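Local coordinates for protein ureidoglycolate hydrolase (Arabidopsis thaliana, PDB 4PXE) that hydrolyses (S)-ureidoglycolate to glyoxylate, releasing ammonia and carbon dioxide in the last step of plant purine breakdown, as a manganese-dependent homodimeric amidohydrolase, at residues D94-P97 with Y98-K101; L349-K352 with L353-K356. All coordinates share one frame; numbering follows the deposited sequence.

Both contacts are local, one a corner at a strand end, the other a helix start; they belong to one M20-family chain, and contact 1 comes first. The centres of contact 1 and contact 2 lie about 30 Å apart and the nearest atoms of contact 1 and contact 2 about 20 Å apart, with no touch. Contact 1 (94-97 with 98-101) includes short strand 95-96, after strand 86-91, and leads toward helix 105-120, in the region that supplies the manganese ligands His92 and Asp103; the second subunit reaches it. Contact 2 (349-352 with 353-356) starts helix 352-364 after strand 348-349, which pairs with strand 222-239. Contact 1 thus borders the active site and the partner subunit, whereas contact 2 joins strand to helix farther out.

Contact 1: D94-P97 with Y98-K101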
ATOM      1  N   ASP A  94      14.886 -16.772   4.663  1.00 12.97           N
ATOM      2  CA  ASP A  94      13.823 -15.779   4.522  1.00 12.79           C
ATOM      3  C   ASP A  94      13.245 -15.809   3.102  1.00 12.74           C
ATOM      4  O   ASP A  94      13.909 -16.259   2.162  1.00 13.81           O
ATOM      5  CB  ASP A  94      14.205 -14.365   5.031  1.00 13.87           C
ATOM      6  CG  ASP A  94      15.420 -13.750   4.332  1.00 13.89           C
ATOM      7  OD1 ASP A  94      16.310 -14.464   3.826  1.00 14.65           O
ATOM      8  OD2 ASP A  94      15.501 -12.500   4.354  1.00 15.45           O
ATOM      9  N   ALA A  95      11.994 -15.371   2.983  1.00 12.55           N
ATOM     10  CA  ALA A  95      11.213 -15.442   1.750  1.00 11.77           C
ATOM     11  C   ALA A  95      10.462 -14.131   1.582  1.00 12.18           C
ATOM     12  O   ALA A  95       9.763 -13.685   2.500  1.00 14.03           O
ATOM     13  CB  ALA A  95      10.223 -16.581   1.826  1.00 12.54           C
ATOM     14  N   ILE A  96      10.590 -13.511   0.416  1.00 12.07           N
ATOM     15  CA  ILE A  96       9.830 -12.284   0.144  1.00 13.79           C
ATOM     16  C   ILE A  96       8.327 -12.580   0.041  1.00 13.15           C
ATOM     17  O   ILE A  96       7.930 -13.732  -0.109  1.00 13.08           O
ATOM     18  CB  ILE A  96      10.351 -11.525  -1.105  1.00 13.10           C
ATOM     19  CG1 ILE A  96       9.949 -12.222  -2.407  1.00 13.98           C
ATOM     20  CG2 ILE A  96      11.849 -11.330  -1.029  1.00 13.32           C
ATOM     21  CD1 ILE A  96      10.377 -11.452  -3.640  1.00 14.85           C
ATOM     22  N   PRO A  97       7.483 -11.549   0.154  1.00 12.37           N
ATOM     23  CA  PRO A  97       6.044 -11.835   0.088  1.00 13.53           C
ATOM     24  C   PRO A  97       5.600 -12.616  -1.156  1.00 13.34           C
ATOM     25  O   PRO A  97       5.949 -12.261  -2.286  1.00 13.00           O
ATOM     26  CB  PRO A  97       5.418 -10.434   0.104  1.00 15.62           C
ATOM     27  CG  PRO A  97       6.400  -9.625   0.928  1.00 16.10           C
ATOM     28  CD  PRO A  97       7.755 -10.146   0.531  1.00 16.41           C
ATOM     29  N   TYR A  98       4.839 -13.682  -0.917  1.00 13.07           N
ATOM     30  CA  TYR A  98       4.231 -14.487  -1.983  1.00 12.67           C
ATOM     31  C   TYR A  98       5.265 -15.055  -2.930  1.00 12.28           C
ATOM     32  O   TYR A  98       5.169 -14.922  -4.158  1.00 13.04           O
ATOM     33  CB  TYR A  98       3.159 -13.688  -2.739  1.00 15.27           C
ATOM     34  CG  TYR A  98       1.963 -13.379  -1.874  1.00 18.30           C
ATOM     35  CD1 TYR A  98       0.926 -14.290  -1.753  1.00 18.74           C
ATOM     36  CD2 TYR A  98       1.889 -12.194  -1.153  1.00 21.40           C
ATOM     37  CE1 TYR A  98      -0.170 -14.030  -0.955  1.00 26.35           C
ATOM     38  CE2 TYR A  98       0.788 -11.917  -0.349  1.00 25.28           C
ATOM     39  CZ  TYR A  98      -0.229 -12.846  -0.252  1.00 25.76           C
ATOM     40  OH  TYR A  98      -1.332 -12.588   0.538  1.00 35.50           O
ATOM     41  N   SER A  99       6.252 -15.711  -2.340  1.00 12.78           N
ATOM     42  CA  SER A  99       7.315 -16.331  -3.117  1.00 12.77           C
ATOM     43  C   SER A  99       7.264 -17.858  -2.991  1.00 12.33           C
ATOM     44  O   SER A  99       6.252 -18.418  -2.557  1.00 13.07           O
ATOM     45  CB  SER A  99       8.671 -15.765  -2.712  1.00 12.94           C
ATOM     46  OG  SER A  99       8.941 -15.976  -1.333  1.00 13.69           O
ATOM     47  N   GLY A 100       8.346 -18.528  -3.388  1.00 11.47           N
ATOM     48  CA  GLY A 100       8.378 -19.983  -3.448  1.00 13.05           C
ATOM     49  C   GLY A 100       9.046 -20.626  -2.243  1.00 12.48           C
ATOM     50  O   GLY A 100       9.406 -19.937  -1.286  1.00 13.37           O
ATOM     51  N   LYS A 101       9.234 -21.946  -2.319  1.00 11.82           N
ATOM     52  CA  LYS A 101       9.722 -22.763  -1.209  1.00 12.15           C
ATOM     53  C   LYS A 101      11.194 -23.174  -1.348  1.00 11.40           C
ATOM     54  O   LYS A 101      11.739 -23.826  -0.459  1.00 12.42           O
ATOM     55  CB  LYS A 101       8.905 -24.066  -1.097  1.00 17.41           C
ATOM     56  CG  LYS A 101       7.389 -23.916  -1.125  1.00 19.40           C
ATOM     57  CD  LYS A 101       6.685 -25.265  -0.887  1.00 23.95           C
ATOM     58  CE  LYS A 101       7.002 -26.322  -1.935  1.00 24.21           C
ATOM     59  NZ  LYS A 101       6.088 -27.519  -1.782  1.00 21.51           N
TER
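Ser99 OG donates to Ile96 O at 2.7 Å and also has a weak hydrogen bond to Val38 O, so this buried hydroxyl is held chiefly by Ile96 O. It approaches Ile96 O from the side, at a C=O...OG angle of 135° and tilted 21° from the carbonyl plane. With chi1 at 59°, OG sits between the backbone N and the carbonyl carbon of its own residue, turned back toward the strand that the chain has just left. The methyl CB of Ala95 lies 3.5 Å from Ser99 OG, and Ile96 CG1 rests 3.8 Å from Ser99 CB, so both pack against the serine side chain. Tyr98 and Ser99 both face Val38 of strand 38-40 and form a G1 beta bulge, with Tyr98 in a left-handed backbone conformation where the chain turns its corner. Tyr98 N is hydrogen-bonded to Thr39 OG1, while Ala95 and Ser99 make backbone hydrogen bonds with Arg40 and Val38, respectively. At the corner, Pro97 CB lies 4.1 Å from Tyr98 CD2. The Tyr98 ring then meets His289 of the second subunit edge-to-face, and Pro97 packs on Ala292 of that subunit. The Ile96 side chain lies against the manganese ligands Glu138 and His402, about 5 Å from a bound manganese ion. Upstream, Asp94 accepts from the backbone N of Glu137 and of Glu138 through OD1 and OD2 respectively, tying the start of this loop to two substrate-binding residues.

Contact 2: L349-K352 with L353-K356; sequences LSDK and LVIK
Ser350 meets the helix through carbon: its CB lies 3.8 Å from Ile355 CD1, while its OG is hydrogen-bonded to Val225 O on strand 222-239. Asp351 follows as the N-cap. Its CG is anti to the backbone N (chi1 179°), which carries OD1 over the first turn to take two amides. Val354 N binds Asp351 OD1 at 3.1 Å on the anti lone pair, the side away from OD2; Leu353 N lies closer to Asp351 OD1, at 2.9 Å, but its bond is weak because the N-H points poorly (128°). The carboxylate stem also crosses the Val354 side chain at about a right angle, Asp351 CB to Val354 CG2 3.8 Å. Asp351 O then receives Ile355 N at 3.0 Å in a nearly straight bond (172°), and Ile355 CG1 lies beside the same carbonyl oxygen. Lys352 bends at chi2 and runs alongside Ile355, Lys352 CD to Ile355 CD1 4.0 Å. Lys352 O accepts Lys356 N at 3.1 Å from above the carbonyl plane. Lys356 NZ forms a salt bridge with Glu360 OE2 farther along. An aspartate side chain that accepts from first-turn amides, its negative charge probably suited to the helix dipole, is the classic N-cap, here starting helix 352-364.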
ATOM      1  N   LEU A 349      33.563 -12.181  -8.757  1.00 19.92           N
ATOM      2  CA  LEU A 349      34.015 -13.347  -9.504  1.00 19.79           C
ATOM      3  C   LEU A 349      34.213 -14.525  -8.555  1.00 17.71           C
ATOM      4  O   LEU A 349      34.749 -14.367  -7.460  1.00 19.05           O
ATOM      5  CB  LEU A 349      35.345 -13.042 -10.207  1.00 21.56           C
ATOM      6  CG  LEU A 349      35.325 -12.085 -11.400  1.00 28.18           C
ATOM      7  CD1 LEU A 349      36.747 -11.729 -11.812  1.00 33.99           C
ATOM      8  CD2 LEU A 349      34.580 -12.704 -12.563  1.00 28.70           C
ATOM      9  N   SER A 350      33.776 -15.711  -8.969  1.00 15.37           N
ATOM     10  CA  SER A 350      34.071 -16.914  -8.195  1.00 15.15           C
ATOM     11  C   SER A 350      35.554 -17.255  -8.272  1.00 16.74           C
ATOM     12  O   SER A 350      36.216 -16.963  -9.267  1.00 17.35           O
ATOM     13  CB  SER A 350      33.261 -18.089  -8.714  1.00 14.63           C
ATOM     14  OG  SER A 350      31.890 -17.734  -8.750  1.00 16.85           O
ATOM     15  N   ASP A 351      36.056 -17.876  -7.219  1.00 15.43           N
ATOM     16  CA  ASP A 351      37.459 -18.278  -7.152  1.00 16.17           C
ATOM     17  C   ASP A 351      37.733 -19.393  -8.160  1.00 17.76           C
ATOM     18  O   ASP A 351      36.951 -20.342  -8.293  1.00 16.04           O
ATOM     19  CB  ASP A 351      37.795 -18.719  -5.736  1.00 15.98           C
ATOM     20  CG  ASP A 351      39.228 -19.165  -5.592  1.00 18.44           C
ATOM     21  OD1 ASP A 351      39.511 -20.354  -5.871  1.00 20.44           O
ATOM     22  OD2 ASP A 351      40.066 -18.322  -5.207  1.00 20.83           O
ATOM     23  N   LYS A 352      38.842 -19.278  -8.879  1.00 17.29           N
ATOM     24  CA  LYS A 352      39.128 -20.210  -9.968  1.00 18.49           C
ATOM     25  C   LYS A 352      39.412 -21.643  -9.507  1.00 17.26           C
ATOM     26  O   LYS A 352      39.092 -22.593 -10.219  1.00 17.44           O
ATOM     27  CB  LYS A 352      40.270 -19.687 -10.837  1.00 18.55           C
ATOM     28  CG  LYS A 352      39.987 -18.318 -11.454  1.00 18.06           C
ATOM     29  CD  LYS A 352      38.689 -18.305 -12.256  1.00 19.44           C
ATOM     30  CE  LYS A 352      38.508 -16.982 -12.983  1.00 23.76           C
ATOM     31  NZ  LYS A 352      37.230 -16.964 -13.750  1.00 23.93           N
ATOM     32  N   LEU A 353      40.002 -21.807  -8.329  1.00 15.18           N
ATOM     33  CA  LEU A 353      40.245 -23.157  -7.813  1.00 16.10           C
ATOM     34  C   LEU A 353      38.965 -23.758  -7.241  1.00 17.41           C
ATOM     35  O   LEU A 353      38.797 -24.969  -7.241  1.00 17.51           O
ATOM     36  CB  LEU A 353      41.368 -23.170  -6.777  1.00 19.29           C
ATOM     37  CG  LEU A 353      42.718 -22.693  -7.327  1.00 21.67           C
ATOM     38  CD1 LEU A 353      43.806 -22.875  -6.282  1.00 24.19           C
ATOM     39  CD2 LEU A 353      43.082 -23.395  -8.638  1.00 21.65           C
ATOM     40  N   VAL A 354      38.057 -22.912  -6.764  1.00 17.05           N
ATOM     41  CA  VAL A 354      36.768 -23.412  -6.291  1.00 17.28           C
ATOM     42  C   VAL A 354      35.944 -23.917  -7.466  1.00 16.00           C
ATOM     43  O   VAL A 354      35.365 -25.011  -7.400  1.00 16.30           O
ATOM     44  CB  VAL A 354      35.998 -22.349  -5.481  1.00 16.44           C
ATOM     45  CG1 VAL A 354      34.555 -22.806  -5.234  1.00 16.80           C
ATOM     46  CG2 VAL A 354      36.732 -22.066  -4.168  1.00 17.48           C
ATOM     47  N   ILE A 355      35.917 -23.137  -8.543  1.00 16.52           N
ATOM     48  CA  ILE A 355      35.290 -23.535  -9.798  1.00 18.04           C
ATOM     49  C   ILE A 355      35.835 -24.869 -10.278  1.00 19.49           C
ATOM     50  O   ILE A 355      35.087 -25.762 -10.662  1.00 18.39           O
ATOM     51  CB  ILE A 355      35.553 -22.479 -10.893  1.00 18.02           C
ATOM     52  CG1 ILE A 355      34.732 -21.218 -10.603  1.00 20.94           C
ATOM     53  CG2 ILE A 355      35.255 -23.051 -12.278  1.00 20.27           C
ATOM     54  CD1 ILE A 355      35.112 -20.030 -11.468  1.00 20.03           C
ATOM     55  N   LYS A 356      37.156 -24.995 -10.240  1.00 16.06           N
ATOM     56  CA  LYS A 356      37.831 -26.204 -10.671  1.00 17.57           C
ATOM     57  C   LYS A 356      37.333 -27.418  -9.893  1.00 18.51           C
ATOM     58  O   LYS A 356      36.993 -28.440 -10.493  1.00 17.17           O
ATOM     59  CB  LYS A 356      39.339 -26.035 -10.481  1.00 18.62           C
ATOM     60  CG  LYS A 356      40.170 -27.242 -10.875  1.00 18.99           C
ATOM     61  CD  LYS A 356      41.643 -26.952 -10.593  1.00 19.51           C
ATOM     62  CE  LYS A 356      42.556 -28.074 -11.061  1.00 19.37           C
ATOM     63  NZ  LYS A 356      42.450 -29.280 -10.207  1.00 22.87           N
TER